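Local coordinates for protein 4-oxalocrotonate decarboxylase NahK (Pseudomonas putida, PDB 5D2I) that catalyses the metal-dependent decarboxylation of (3E)-2-oxohex-3-enedioate to 2-oxopent-4-enoate and carbon dioxide, a step in the breakdown of aromatic hydrocarbons, at residues F95-G100 and S170-T175; K112-I117 and T145-D150; E116-T121 and F236-G241; G176-S181 and Q259-V264. The protein carries 1 engineered substitution. All blocks are in the same frame, centred on the assembly; numbering follows the deposited sequence.

Contact 1: F95-G100 and S170-T175; sequences FSVPDG and STRFIT. With CA (calcium ion), chain D; EDO (1,2-ethanediol), chain H.
Phe-95 O and Val-97 N both bond to the backbone of Phe-173, one to its N and one to its O, in a short parallel pairing whose bridges are Ser-96 with Phe-173 and Val-97 with Ile-174. Phe-173 N donates to Phe-95 O at 2.9 Å, from well above the carbonyl plane. Val-97 N returns a bond to Phe-173 O at 2.7 Å, with the donor almost in line with the C=O. A third bond, Thr-175 N to Val-97 O, is weak.

The Phe-95 ring packs against the backbone of 170-172. Its CG sits anti to the carbonyl carbon (chi1 -69°), which lays one ring face over Thr-171 C, toward the rim. Ring atom CE2 reaches Ser-170 CB at 3.6 Å. Replacing Phe-95 by alanine would probably leave the Thr-171 carbonyl carbon and Ser-170 CB without the cover of this ring. The Phe-173 ring takes Ser-96 CA over one face in a CH-pi contact, 4.0 Å from the ring centroid. Phe-95 CB meets the edge of the same ring. On the other side of the sheet Val-97 and Ile-174 lie side by side, Val-97 CB 3.7 Å from Ile-174 CG1.

Beyond the strands, Asp-99 OD2 binds a calcium ion at 2.4 Å, and Ser-263 O is another ligand. Asp-99 OD1 accepts from Ser-265 N and from a water on the same calcium. Another water joins Ser-96 OG, Val-97 O and Thr-175 OG1. The chemistry thus changes along the contact, from aromatic cover at Phe-95 to water and metal at Asp-99, where the ion ties this loop to strand 263-268.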
loop_
_atom_site.group_PDB
_atom_site.type_symbol
_atom_site.label_atom_id
_atom_site.label_comp_id
_atom_site.label_asym_id
_atom_site.label_seq_id
_atom_site.Cartn_x
_atom_site.Cartn_y
_atom_site.Cartn_z
ATOM N N PHE A 95 11.149 3.646 2.240
ATOM C CA PHE A 95 9.813 4.233 2.239
ATOM C C PHE A 95 9.463 4.662 3.655
ATOM O O PHE A 95 8.576 5.486 3.857
ATOM C CB PHE A 95 8.735 3.235 1.811
ATOM C CG PHE A 95 8.779 2.829 0.363
ATOM C CD1 PHE A 95 9.782 3.276 -0.493
ATOM C CD2 PHE A 95 7.782 2.000 -0.147
ATOM C CE1 PHE A 95 9.792 2.888 -1.828
ATOM C CE2 PHE A 95 7.795 1.598 -1.474
ATOM C CZ PHE A 95 8.798 2.042 -2.313
ATOM N N SER A 96 10.120 4.058 4.637
ATOM C CA SER A 96 9.699 4.238 6.021
ATOM C C SER A 96 9.969 5.643 6.540
ATOM O O SER A 96 11.058 6.184 6.362
ATOM C CB SER A 96 10.382 3.227 6.931
ATOM O OG SER A 96 9.837 3.321 8.242
ATOM N N VAL A 97 8.958 6.219 7.181
ATOM C CA VAL A 97 9.051 7.542 7.786
ATOM C C VAL A 97 8.653 7.369 9.237
ATOM O O VAL A 97 7.665 6.684 9.532
ATOM C CB VAL A 97 8.071 8.507 7.106
ATOM C CG1 VAL A 97 8.106 9.866 7.769
ATOM C CG2 VAL A 97 8.404 8.622 5.633
ATOM N N PRO A 98 9.432 7.950 10.155
ATOM C CA PRO A 98 9.079 7.772 11.567
ATOM C C PRO A 98 7.933 8.703 11.930
ATOM O O PRO A 98 7.676 9.665 11.215
ATOM C CB PRO A 98 10.354 8.173 12.290
ATOM C CG PRO A 98 10.980 9.202 11.374
ATOM C CD PRO A 98 10.641 8.777 9.977
ATOM N N ASP A 99 7.229 8.389 13.013
ATOM C CA ASP A 99 6.129 9.205 13.495
ATOM C C ASP A 99 6.653 10.603 13.786
ATOM O O ASP A 99 7.657 10.765 14.494
ATOM C CB ASP A 99 5.556 8.562 14.759
ATOM C CG ASP A 99 4.346 9.276 15.288
ATOM O OD1 ASP A 99 3.794 10.145 14.583
ATOM O OD2 ASP A 99 3.948 8.965 16.428
ATOM N N GLY A 100 5.982 11.603 13.221
ATOM C CA GLY A 100 6.399 12.985 13.363
ATOM C C GLY A 100 7.534 13.336 12.423
ATOM O O GLY A 100 8.107 14.425 12.512
ATOM N N SER A 170 3.195 2.931 -4.267
ATOM C CA SER A 170 3.855 3.013 -2.973
ATOM C C SER A 170 5.017 3.970 -3.035
ATOM O O SER A 170 5.703 4.052 -4.051
ATOM C CB SER A 170 4.358 1.638 -2.549
ATOM O OG SER A 170 3.273 0.753 -2.441
ATOM N N THR A 171 5.262 4.684 -1.941
ATOM C CA THR A 171 6.416 5.559 -1.911
ATOM C C THR A 171 6.915 5.854 -0.489
ATOM O O THR A 171 8.123 5.864 -0.247
ATOM C CB THR A 171 6.183 6.851 -2.768
ATOM O OG1 THR A 171 7.436 7.322 -3.281
ATOM C CG2 THR A 171 5.494 7.954 -1.982
ATOM N N ARG A 172 6.006 6.114 0.445
ATOM C CA ARG A 172 6.393 6.268 1.842
ATOM C C ARG A 172 5.318 5.665 2.709
ATOM O O ARG A 172 4.157 5.547 2.306
ATOM C CB ARG A 172 6.561 7.735 2.236
ATOM C CG ARG A 172 7.536 8.527 1.395
ATOM C CD ARG A 172 8.978 8.219 1.740
ATOM N NE ARG A 172 9.855 9.099 0.978
ATOM C CZ ARG A 172 10.352 8.811 -0.222
ATOM N NH1 ARG A 172 10.085 7.645 -0.796
ATOM N NH2 ARG A 172 11.123 9.695 -0.843
ATOM N N PHE A 173 5.702 5.261 3.903
ATOM C CA PHE A 173 4.708 4.913 4.898
ATOM C C PHE A 173 5.218 5.425 6.221
ATOM O O PHE A 173 6.421 5.439 6.482
ATOM C CB PHE A 173 4.411 3.412 4.918
ATOM C CG PHE A 173 5.564 2.561 5.374
ATOM C CD1 PHE A 173 6.562 2.181 4.487
ATOM C CD2 PHE A 173 5.638 2.128 6.685
ATOM C CE1 PHE A 173 7.623 1.386 4.910
ATOM C CE2 PHE A 173 6.697 1.344 7.118
ATOM C CZ PHE A 173 7.689 0.974 6.234
ATOM N N ILE A 174 4.292 5.897 7.035
ATOM C CA ILE A 174 4.647 6.510 8.295
ATOM C C ILE A 174 3.986 5.676 9.363
ATOM O O ILE A 174 2.766 5.542 9.372
ATOM C CB ILE A 174 4.082 7.932 8.395
ATOM C CG1 ILE A 174 4.363 8.718 7.106
ATOM C CG2 ILE A 174 4.671 8.642 9.610
ATOM C CD1 ILE A 174 3.385 9.895 6.890
ATOM N N THR A 175 4.774 5.075 10.246
ATOM C CA THR A 175 4.188 4.297 11.326
ATOM C C THR A 175 4.226 5.141 12.580
ATOM O O THR A 175 5.062 6.025 12.716
ATOM C CB THR A 175 4.943 2.992 11.574
ATOM O OG1 THR A 175 6.312 3.289 11.872
ATOM C CG2 THR A 175 4.863 2.092 10.350
HETATM CA CA CA D . 2.198 10.096 17.523
HETATM C C1 EDO H . 7.507 5.631 14.859
HETATM O O1 EDO H . 7.520 5.439 13.444
HETATM C C2 EDO H . 8.466 6.756 15.195
HETATM O O2 EDO H . 8.654 6.882 16.607
HETATM O O HOH W 1 7.836 4.171 9.730
HETATM O O HOH W 2 2.665 12.013 16.013
#

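Contact 2: K112-I117 and T145-D150; sequences KIEAEI and TVEVID. With CA (calcium ion), chain C.
Glu-114 and Glu-147 form a hydrogen-bonded antiparallel pair, and with Glu-116 they point to one side of the sheet and grip a calcium ion. Each gives one oxygen: Glu-114 OE1 lies 2.3 Å from the metal, while Glu-116 OE2 and Glu-147 OE1 are both at 2.2 Å. All three chains are extended beyond CG, but they leave the backbone differently. Glu-147 CG is anti to the backbone N (chi1 -163°), whereas CG of Glu-114 and of Glu-116 is anti to the carbonyl carbon. The Glu-114 and Glu-147 side chains run side by side. The carboxylate of Glu-116 stands nearly upright to that of Glu-147, with planes 84° apart. Glu-147 OE2 makes a salt bridge with Lys-69.

Ile-149 crosses the Glu-114 side chain at about a right angle. Its CD1 lies 3.7 Å from Glu-114 CD and its CG2 3.6 Å from Glu-114 OE1. Cutting Ile-149 back to glycine is likely to open a gap beside Glu-114 and leave its carboxylate relying more on the metal bond to fix its rotation. On the other face Ile-113 CB packs on Val-146 CG1 at 3.7 Å.

Two waters and one further atom from outside the two strands also bind the calcium. Three acidic side chains from neighbouring strands form the divalent-metal site characteristic of the fumarylacetoacetate hydrolase fold, next to the Lys-69 that binds 2-oxoglutarate.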
loop_
_atom_site.group_PDB
_atom_site.type_symbol
_atom_site.label_atom_id
_atom_site.label_comp_id
_atom_site.label_asym_id
_atom_site.label_seq_id
_atom_site.Cartn_x
_atom_site.Cartn_y
_atom_site.Cartn_z
ATOM N N LYS A 112 -0.297 11.721 -1.961
ATOM C CA LYS A 112 -1.445 11.805 -1.082
ATOM C C LYS A 112 -1.189 10.898 0.091
ATOM O O LYS A 112 -0.354 9.999 0.014
ATOM C CB LYS A 112 -2.695 11.336 -1.804
ATOM C CG LYS A 112 -3.008 12.162 -3.034
ATOM C CD LYS A 112 -4.317 11.714 -3.649
ATOM C CE LYS A 112 -4.591 12.472 -4.938
ATOM N NZ LYS A 112 -5.903 12.093 -5.513
ATOM N N ILE A 113 -1.909 11.122 1.178
ATOM C CA ILE A 113 -1.765 10.236 2.319
ATOM C C ILE A 113 -3.067 9.499 2.572
ATOM O O ILE A 113 -4.158 9.980 2.238
ATOM C CB ILE A 113 -1.318 10.986 3.587
ATOM C CG1 ILE A 113 -2.325 12.078 3.955
ATOM C CG2 ILE A 113 0.060 11.593 3.369
ATOM C CD1 ILE A 113 -2.081 12.683 5.339
ATOM N N GLU A 114 -2.934 8.318 3.157
ATOM C CA GLU A 114 -4.068 7.495 3.521
ATOM C C GLU A 114 -3.798 6.977 4.904
ATOM O O GLU A 114 -2.695 6.513 5.183
ATOM C CB GLU A 114 -4.156 6.290 2.585
ATOM C CG GLU A 114 -4.288 6.634 1.141
ATOM C CD GLU A 114 -4.491 5.409 0.298
ATOM O OE1 GLU A 114 -3.589 4.541 0.274
ATOM O OE2 GLU A 114 -5.560 5.310 -0.319
ATOM N N ALA A 115 -4.809 7.036 5.765
ATOM C CA ALA A 115 -4.701 6.468 7.098
ATOM C C ALA A 115 -4.970 4.987 6.970
ATOM O O ALA A 115 -5.960 4.586 6.360
ATOM C CB ALA A 115 -5.724 7.094 8.007
ATOM N N GLU A 116 -4.085 4.173 7.528
ATOM C CA GLU A 116 -4.240 2.730 7.455
ATOM C C GLU A 116 -3.926 2.108 8.786
ATOM O O GLU A 116 -3.318 2.723 9.658
ATOM C CB GLU A 116 -3.299 2.152 6.390
ATOM C CG GLU A 116 -3.388 2.920 5.096
ATOM C CD GLU A 116 -3.013 2.132 3.874
ATOM O OE1 GLU A 116 -2.785 0.904 3.967
ATOM O OE2 GLU A 116 -2.957 2.757 2.802
ATOM N N ILE A 117 -4.352 0.864 8.941
ATOM C CA ILE A 117 -3.883 0.068 10.049
ATOM C C ILE A 117 -3.039 -1.064 9.492
ATOM O O ILE A 117 -3.427 -1.741 8.530
ATOM C CB ILE A 117 -5.041 -0.440 10.918
ATOM C CG1 ILE A 117 -4.485 -1.078 12.189
ATOM C CG2 ILE A 117 -5.932 -1.420 10.142
ATOM C CD1 ILE A 117 -3.805 -0.062 13.096
ATOM N N THR A 145 -0.607 3.286 10.658
ATOM C CA THR A 145 0.309 3.620 9.581
ATOM C C THR A 145 -0.363 4.543 8.602
ATOM O O THR A 145 -1.488 4.296 8.191
ATOM C CB THR A 145 0.723 2.377 8.818
ATOM O OG1 THR A 145 1.203 1.401 9.749
ATOM C CG2 THR A 145 1.844 2.721 7.821
ATOM N N VAL A 146 0.338 5.602 8.228
ATOM C CA VAL A 146 -0.162 6.494 7.208
ATOM C C VAL A 146 0.658 6.250 5.951
ATOM O O VAL A 146 1.883 6.381 5.969
ATOM C CB VAL A 146 -0.023 7.943 7.651
ATOM C CG1 VAL A 146 -0.406 8.883 6.522
ATOM C CG2 VAL A 146 -0.918 8.189 8.860
ATOM N N GLU A 147 -0.004 5.887 4.860
ATOM C CA GLU A 147 0.746 5.696 3.640
ATOM C C GLU A 147 0.850 7.007 2.932
ATOM O O GLU A 147 -0.086 7.799 2.952
ATOM C CB GLU A 147 0.119 4.675 2.691
ATOM C CG GLU A 147 1.153 4.227 1.670
ATOM C CD GLU A 147 0.692 3.119 0.752
ATOM O OE1 GLU A 147 -0.524 2.840 0.693
ATOM O OE2 GLU A 147 1.565 2.529 0.079
ATOM N N VAL A 148 2.002 7.252 2.327
ATOM C CA VAL A 148 2.066 8.293 1.322
ATOM C C VAL A 148 2.068 7.553 -0.001
ATOM O O VAL A 148 2.982 6.779 -0.277
ATOM C CB VAL A 148 3.329 9.116 1.428
ATOM C CG1 VAL A 148 3.287 10.252 0.404
ATOM C CG2 VAL A 148 3.447 9.688 2.832
ATOM N N ILE A 149 1.023 7.749 -0.796
ATOM C CA ILE A 149 0.984 7.139 -2.113
ATOM C C ILE A 149 1.312 8.193 -3.131
ATOM O O ILE A 149 1.028 9.373 -2.937
ATOM C CB ILE A 149 -0.379 6.535 -2.437
ATOM C CG1 ILE A 149 -1.503 7.510 -2.102
ATOM C CG2 ILE A 149 -0.576 5.243 -1.656
ATOM C CD1 ILE A 149 -2.855 7.002 -2.550
ATOM N N ASP A 150 1.901 7.764 -4.232
ATOM C CA ASP A 150 2.371 8.715 -5.208
ATOM C C ASP A 150 2.478 7.965 -6.506
ATOM O O ASP A 150 3.532 7.431 -6.827
ATOM C CB ASP A 150 3.748 9.225 -4.807
ATOM C CG ASP A 150 4.138 10.483 -5.546
ATOM O OD1 ASP A 150 3.236 11.232 -5.970
ATOM O OD2 ASP A 150 5.354 10.733 -5.722
HETATM CA CA CA C . -2.681 2.497 0.658
HETATM O O HOH W 3 -2.205 0.293 1.367
HETATM O O HOH W 4 -4.834 1.657 0.136
#

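Contact 3: E116-T121 and F236-G241; sequences EISVVT and FIMTGG. With CA (calcium ion), chain C.
Ser-118 and Met-238 face each other as a non-hydrogen-bonded antiparallel pair, in the close-packed half of this contact. Here Val-119 and Ile-237 exchange backbone bonds, each 2.9 Å from N to O. Ser-118 OG touches Met-238 CG and sits 3.3 Å from Phe-236 CZ. The polar partner of that hydroxyl is Thr-145 OG1. Phe-236 has its CG anti to the backbone N (chi1 174°), which sends the ring alongside Ser-118. Val-120 CG2 meets the ring edge, 3.8 Å from Phe-236 CD1. The opposite face of the sheet carries Val-119 and Ile-237, which meet at Val-119 CG2 and Ile-237 CB. Val-217 and Leu-220 of helix 213-226 cover them.

Past Met-238 the regular pairing gives way to a looser turn in which waters take part. Ile-117 O takes two donors from one residue: Thr-239 OG1 at 2.6 Å, in the carbonyl plane, and Thr-239 N at 3.2 Å. A water accepts from Ile-117 N and donates to Thr-239 OG1 and Gly-240 O, so it bridges the two segments where the regular strand pairing gives out. Gly-240 N makes a weak bond to Glu-116 OE1. The backbone angles of Gly-240 would jam a side chain against the preceding carbonyl oxygen. Gly-241 N donates to a calcium-bound water. Met-238 bends at chi3 (52°), and its CE lies 3.6 Å from Glu-116 CD.

The metal-bound carboxylate is therefore held from its second shell too. Glu-116 OE1 receives a metal-bound water and the weak Gly-240 bond, while Met-238 packs against the group. This probably limits its rotation.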
loop_
_atom_site.group_PDB
_atom_site.type_symbol
_atom_site.label_atom_id
_atom_site.label_comp_id
_atom_site.label_asym_id
_atom_site.label_seq_id
_atom_site.Cartn_x
_atom_site.Cartn_y
_atom_site.Cartn_z
ATOM N N GLU A 116 -4.085 4.173 7.528
ATOM C CA GLU A 116 -4.240 2.730 7.455
ATOM C C GLU A 116 -3.926 2.108 8.786
ATOM O O GLU A 116 -3.318 2.723 9.658
ATOM C CB GLU A 116 -3.299 2.152 6.390
ATOM C CG GLU A 116 -3.388 2.920 5.096
ATOM C CD GLU A 116 -3.013 2.132 3.874
ATOM O OE1 GLU A 116 -2.785 0.904 3.967
ATOM O OE2 GLU A 116 -2.957 2.757 2.802
ATOM N N ILE A 117 -4.352 0.864 8.941
ATOM C CA ILE A 117 -3.883 0.068 10.049
ATOM C C ILE A 117 -3.039 -1.064 9.492
ATOM O O ILE A 117 -3.427 -1.741 8.530
ATOM C CB ILE A 117 -5.041 -0.440 10.918
ATOM C CG1 ILE A 117 -4.485 -1.078 12.189
ATOM C CG2 ILE A 117 -5.932 -1.420 10.142
ATOM C CD1 ILE A 117 -3.805 -0.062 13.096
ATOM N N SER A 118 -1.838 -1.225 10.034
ATOM C CA SER A 118 -0.981 -2.281 9.560
ATOM C C SER A 118 -0.993 -3.395 10.580
ATOM O O SER A 118 -1.384 -3.191 11.722
ATOM C CB SER A 118 0.448 -1.770 9.366
ATOM O OG SER A 118 0.469 -0.751 8.383
ATOM N N VAL A 119 -0.592 -4.582 10.158
ATOM C CA VAL A 119 -0.370 -5.656 11.103
ATOM C C VAL A 119 1.036 -6.193 10.917
ATOM O O VAL A 119 1.642 -6.031 9.858
ATOM C CB VAL A 119 -1.381 -6.805 10.884
ATOM C CG1 VAL A 119 -2.795 -6.291 11.044
ATOM C CG2 VAL A 119 -1.203 -7.404 9.506
ATOM N N VAL A 120 1.560 -6.813 11.967
ATOM C CA VAL A 120 2.735 -7.641 11.840
ATOM C C VAL A 120 2.253 -9.019 12.234
ATOM O O VAL A 120 1.555 -9.172 13.231
ATOM C CB VAL A 120 3.885 -7.154 12.722
ATOM C CG1 VAL A 120 4.968 -8.231 12.867
ATOM C CG2 VAL A 120 4.492 -5.900 12.131
ATOM N N THR A 121 2.583 -10.014 11.425
ATOM C CA THR A 121 2.117 -11.361 11.696
ATOM C C THR A 121 3.130 -12.081 12.558
ATOM O O THR A 121 4.294 -11.684 12.620
ATOM C CB THR A 121 1.895 -12.161 10.410
ATOM O OG1 THR A 121 3.145 -12.346 9.741
ATOM C CG2 THR A 121 0.944 -11.434 9.472
ATOM N N PHE A 236 5.139 -7.300 7.841
ATOM C CA PHE A 236 4.398 -6.069 8.063
ATOM C C PHE A 236 3.507 -5.821 6.847
ATOM O O PHE A 236 3.981 -5.814 5.716
ATOM C CB PHE A 236 5.416 -4.942 8.245
ATOM C CG PHE A 236 4.819 -3.576 8.349
ATOM C CD1 PHE A 236 4.459 -3.058 9.588
ATOM C CD2 PHE A 236 4.665 -2.787 7.216
ATOM C CE1 PHE A 236 3.917 -1.777 9.690
ATOM C CE2 PHE A 236 4.133 -1.505 7.309
ATOM C CZ PHE A 236 3.757 -1.001 8.546
ATOM N N ILE A 237 2.210 -5.642 7.080
ATOM C CA ILE A 237 1.254 -5.455 6.003
ATOM C C ILE A 237 0.409 -4.229 6.284
ATOM O O ILE A 237 -0.244 -4.156 7.317
ATOM C CB ILE A 237 0.281 -6.644 5.916
ATOM C CG1 ILE A 237 1.056 -7.946 5.701
ATOM C CG2 ILE A 237 -0.748 -6.418 4.804
ATOM C CD1 ILE A 237 0.286 -9.179 6.149
ATOM N N MET A 238 0.397 -3.283 5.354
ATOM C CA MET A 238 -0.519 -2.155 5.454
ATOM C C MET A 238 -1.797 -2.590 4.778
ATOM O O MET A 238 -1.803 -2.932 3.587
ATOM C CB MET A 238 0.058 -0.941 4.740
ATOM C CG MET A 238 1.381 -0.522 5.311
ATOM S SD MET A 238 1.975 0.943 4.460
ATOM C CE MET A 238 0.553 1.975 4.633
ATOM N N THR A 239 -2.886 -2.602 5.535
ATOM C CA THR A 239 -4.062 -3.323 5.078
ATOM C C THR A 239 -4.972 -2.509 4.165
ATOM O O THR A 239 -5.869 -3.067 3.560
ATOM C CB THR A 239 -4.869 -3.897 6.239
ATOM O OG1 THR A 239 -5.303 -2.830 7.079
ATOM C CG2 THR A 239 -4.013 -4.866 7.053
ATOM N N GLY A 240 -4.740 -1.206 4.049
ATOM C CA GLY A 240 -5.508 -0.443 3.076
ATOM C C GLY A 240 -6.014 0.891 3.579
ATOM O O GLY A 240 -6.109 1.114 4.786
ATOM N N GLY A 241 -6.343 1.781 2.650
ATOM C CA GLY A 241 -6.814 3.105 3.015
ATOM C C GLY A 241 -8.144 3.065 3.745
ATOM O O GLY A 241 -9.150 2.564 3.235
HETATM CA CA CA C . -2.681 2.497 0.658
HETATM O O HOH W 3 -2.205 0.293 1.367
HETATM O O HOH W 5 -6.022 -0.229 7.035
HETATM O O HOH W 4 -4.834 1.657 0.136
#

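Contact 4: G176-S181 and Q259-V264; sequences GGRMAS and QGLGSV. With CA (calcium ion), chain D.
Arg-178 grips the turn at Gly-260 and Leu-261 with both its backbone and its side chain. Arg-178 N donates to Leu-261 O at 2.7 Å, from above the carbonyl plane. Arg-178 NH2 donates to Gly-260 O at 2.8 Å, with the acceptor at the guanidinium edge, close to its plane. The side chain leaves with CG anti to the backbone N (chi1 -179°) and bends at chi3, which curls the guanidinium back over the turn. Leu-261 CD2 then lies over one guanidinium face, 3.7 Å from NH2 of Arg-178. The same methyl presses on Ala-180 CB at 3.5 Å, tighter than usual for two carbons.

Glycines let the backbones come this near. Gly-177 CA is 3.0 Å from Leu-261 O, and a side chain on Gly-177 would clash with that oxygen. Gly-176 N rests against Val-264 CG2 at 3.7 Å.

Further out, Arg-178 NH1 forms a salt bridge with Glu-184, which also accepts from Ser-181 N. Leu-261 packs on Val-185 and Leu-190. At the far end Ser-263 O binds a calcium ion at 2.4 Å. Leu-261 and Gly-262 together stand opposite the single residue Tyr-258, which fits a classic beta bulge. The contact pins the loop after strand 170-175 to the bulged turn of the beta hairpin formed by strands 253-258 and 263-268.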
loop_
_atom_site.group_PDB
_atom_site.type_symbol
_atom_site.label_atom_id
_atom_site.label_comp_id
_atom_site.label_asym_id
_atom_site.label_seq_id
_atom_site.Cartn_x
_atom_site.Cartn_y
_atom_site.Cartn_z
ATOM N N GLY A 176 3.325 4.885 13.504
ATOM C CA GLY A 176 3.341 5.646 14.730
ATOM C C GLY A 176 2.267 5.114 15.628
ATOM O O GLY A 176 1.722 4.041 15.366
ATOM N N GLY A 177 1.971 5.861 16.682
ATOM C CA GLY A 177 0.987 5.441 17.657
ATOM C C GLY A 177 1.415 4.190 18.380
ATOM O O GLY A 177 2.567 3.752 18.274
ATOM N N ARG A 178 0.481 3.605 19.121
ATOM C CA ARG A 178 0.791 2.459 19.951
ATOM C C ARG A 178 0.599 1.188 19.147
ATOM O O ARG A 178 -0.340 1.087 18.357
ATOM C CB ARG A 178 -0.117 2.435 21.178
ATOM C CG ARG A 178 0.163 1.272 22.117
ATOM C CD ARG A 178 -0.593 1.447 23.435
ATOM N NE ARG A 178 -2.040 1.457 23.230
ATOM C CZ ARG A 178 -2.806 0.373 23.315
ATOM N NH1 ARG A 178 -2.261 -0.797 23.600
ATOM N NH2 ARG A 178 -4.113 0.459 23.107
ATOM N N MET A 179 1.501 0.230 19.323
ATOM C CA MET A 179 1.337 -1.055 18.671
ATOM C C MET A 179 0.609 -1.975 19.624
ATOM O O MET A 179 1.109 -2.300 20.700
ATOM C CB MET A 179 2.683 -1.642 18.261
ATOM C CG MET A 179 3.345 -0.849 17.137
ATOM S SD MET A 179 5.005 -1.445 16.812
ATOM C CE MET A 179 5.594 -0.169 15.699
ATOM N N ALA A 180 -0.585 -2.381 19.228
ATOM C CA ALA A 180 -1.448 -3.105 20.142
ATOM C C ALA A 180 -1.705 -4.503 19.631
ATOM O O ALA A 180 -1.719 -4.745 18.426
ATOM C CB ALA A 180 -2.759 -2.363 20.337
ATOM N N SER A 181 -1.899 -5.420 20.574
ATOM C CA SER A 181 -2.313 -6.772 20.270
ATOM C C SER A 181 -3.738 -6.743 19.746
ATOM O O SER A 181 -4.499 -5.816 20.031
ATOM C CB SER A 181 -2.263 -7.623 21.543
ATOM O OG SER A 181 -1.043 -7.445 22.234
ATOM N N GLN A 259 -8.122 5.745 17.293
ATOM C CA GLN A 259 -8.730 5.639 18.591
ATOM C C GLN A 259 -8.077 4.566 19.419
ATOM O O GLN A 259 -7.938 3.509 18.980
ATOM C CB GLN A 259 -10.225 5.456 18.517
ATOM C CG GLN A 259 -10.631 4.119 18.047
ATOM C CD GLN A 259 -12.139 3.957 17.985
ATOM O OE1 GLN A 259 -12.868 4.715 18.554
ATOM N NE2 GLN A 259 -12.565 3.020 17.294
ATOM N N GLY A 260 -7.645 4.920 20.599
ATOM C CA GLY A 260 -6.983 3.995 21.500
ATOM C C GLY A 260 -5.545 3.651 21.146
ATOM O O GLY A 260 -4.891 2.904 21.880
ATOM N N LEU A 261 -5.041 4.192 20.039
ATOM C CA LEU A 261 -3.707 3.812 19.563
ATOM C C LEU A 261 -2.809 4.992 19.253
ATOM O O LEU A 261 -1.833 4.849 18.513
ATOM C CB LEU A 261 -3.803 2.947 18.305
ATOM C CG LEU A 261 -4.611 1.661 18.400
ATOM C CD1 LEU A 261 -4.656 0.977 17.051
ATOM C CD2 LEU A 261 -3.982 0.757 19.456
ATOM N N GLY A 262 -3.131 6.157 19.791
ATOM C CA GLY A 262 -2.294 7.314 19.570
ATOM C C GLY A 262 -2.454 7.882 18.178
ATOM O O GLY A 262 -3.504 7.733 17.542
ATOM N N SER A 263 -1.402 8.533 17.699
ATOM C CA SER A 263 -1.481 9.249 16.448
ATOM C C SER A 263 -0.226 9.082 15.617
ATOM O O SER A 263 0.838 8.709 16.113
ATOM C CB SER A 263 -1.723 10.731 16.718
ATOM O OG SER A 263 -0.604 11.293 17.381
ATOM N N VAL A 264 -0.370 9.367 14.335
ATOM C CA VAL A 264 0.740 9.333 13.412
ATOM C C VAL A 264 0.781 10.699 12.769
ATOM O O VAL A 264 -0.230 11.174 12.254
ATOM C CB VAL A 264 0.509 8.300 12.324
ATOM C CG1 VAL A 264 1.700 8.258 11.400
ATOM C CG2 VAL A 264 0.261 6.917 12.945
HETATM CA CA CA D . 2.198 10.096 17.523
HETATM O O HOH W 2 2.665 12.013 16.013
#

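Overall arrangement
From the N terminus, 95-100 comes first and pairs with 170-175, so contact 1 closes a loop of 69 residues. Contact 2 is nested inside it, joining strands 112-121 and 139-149 across 27 residues. Contact 3 starts from the same strand but reaches on to 236-241, closing a loop of 114 residues and crossing contact 1. Contact 4 opens directly after 170-175 and ends at 259-264, closing one of 77; it crosses contact 3 and follows contacts 1 and 2 in series. Contacts 1, 2 and 3 build one mixed sheet. Contact 4 brings in the five-strand sheet. One calcium joins contacts 2 and 3, the other contacts 1 and 4.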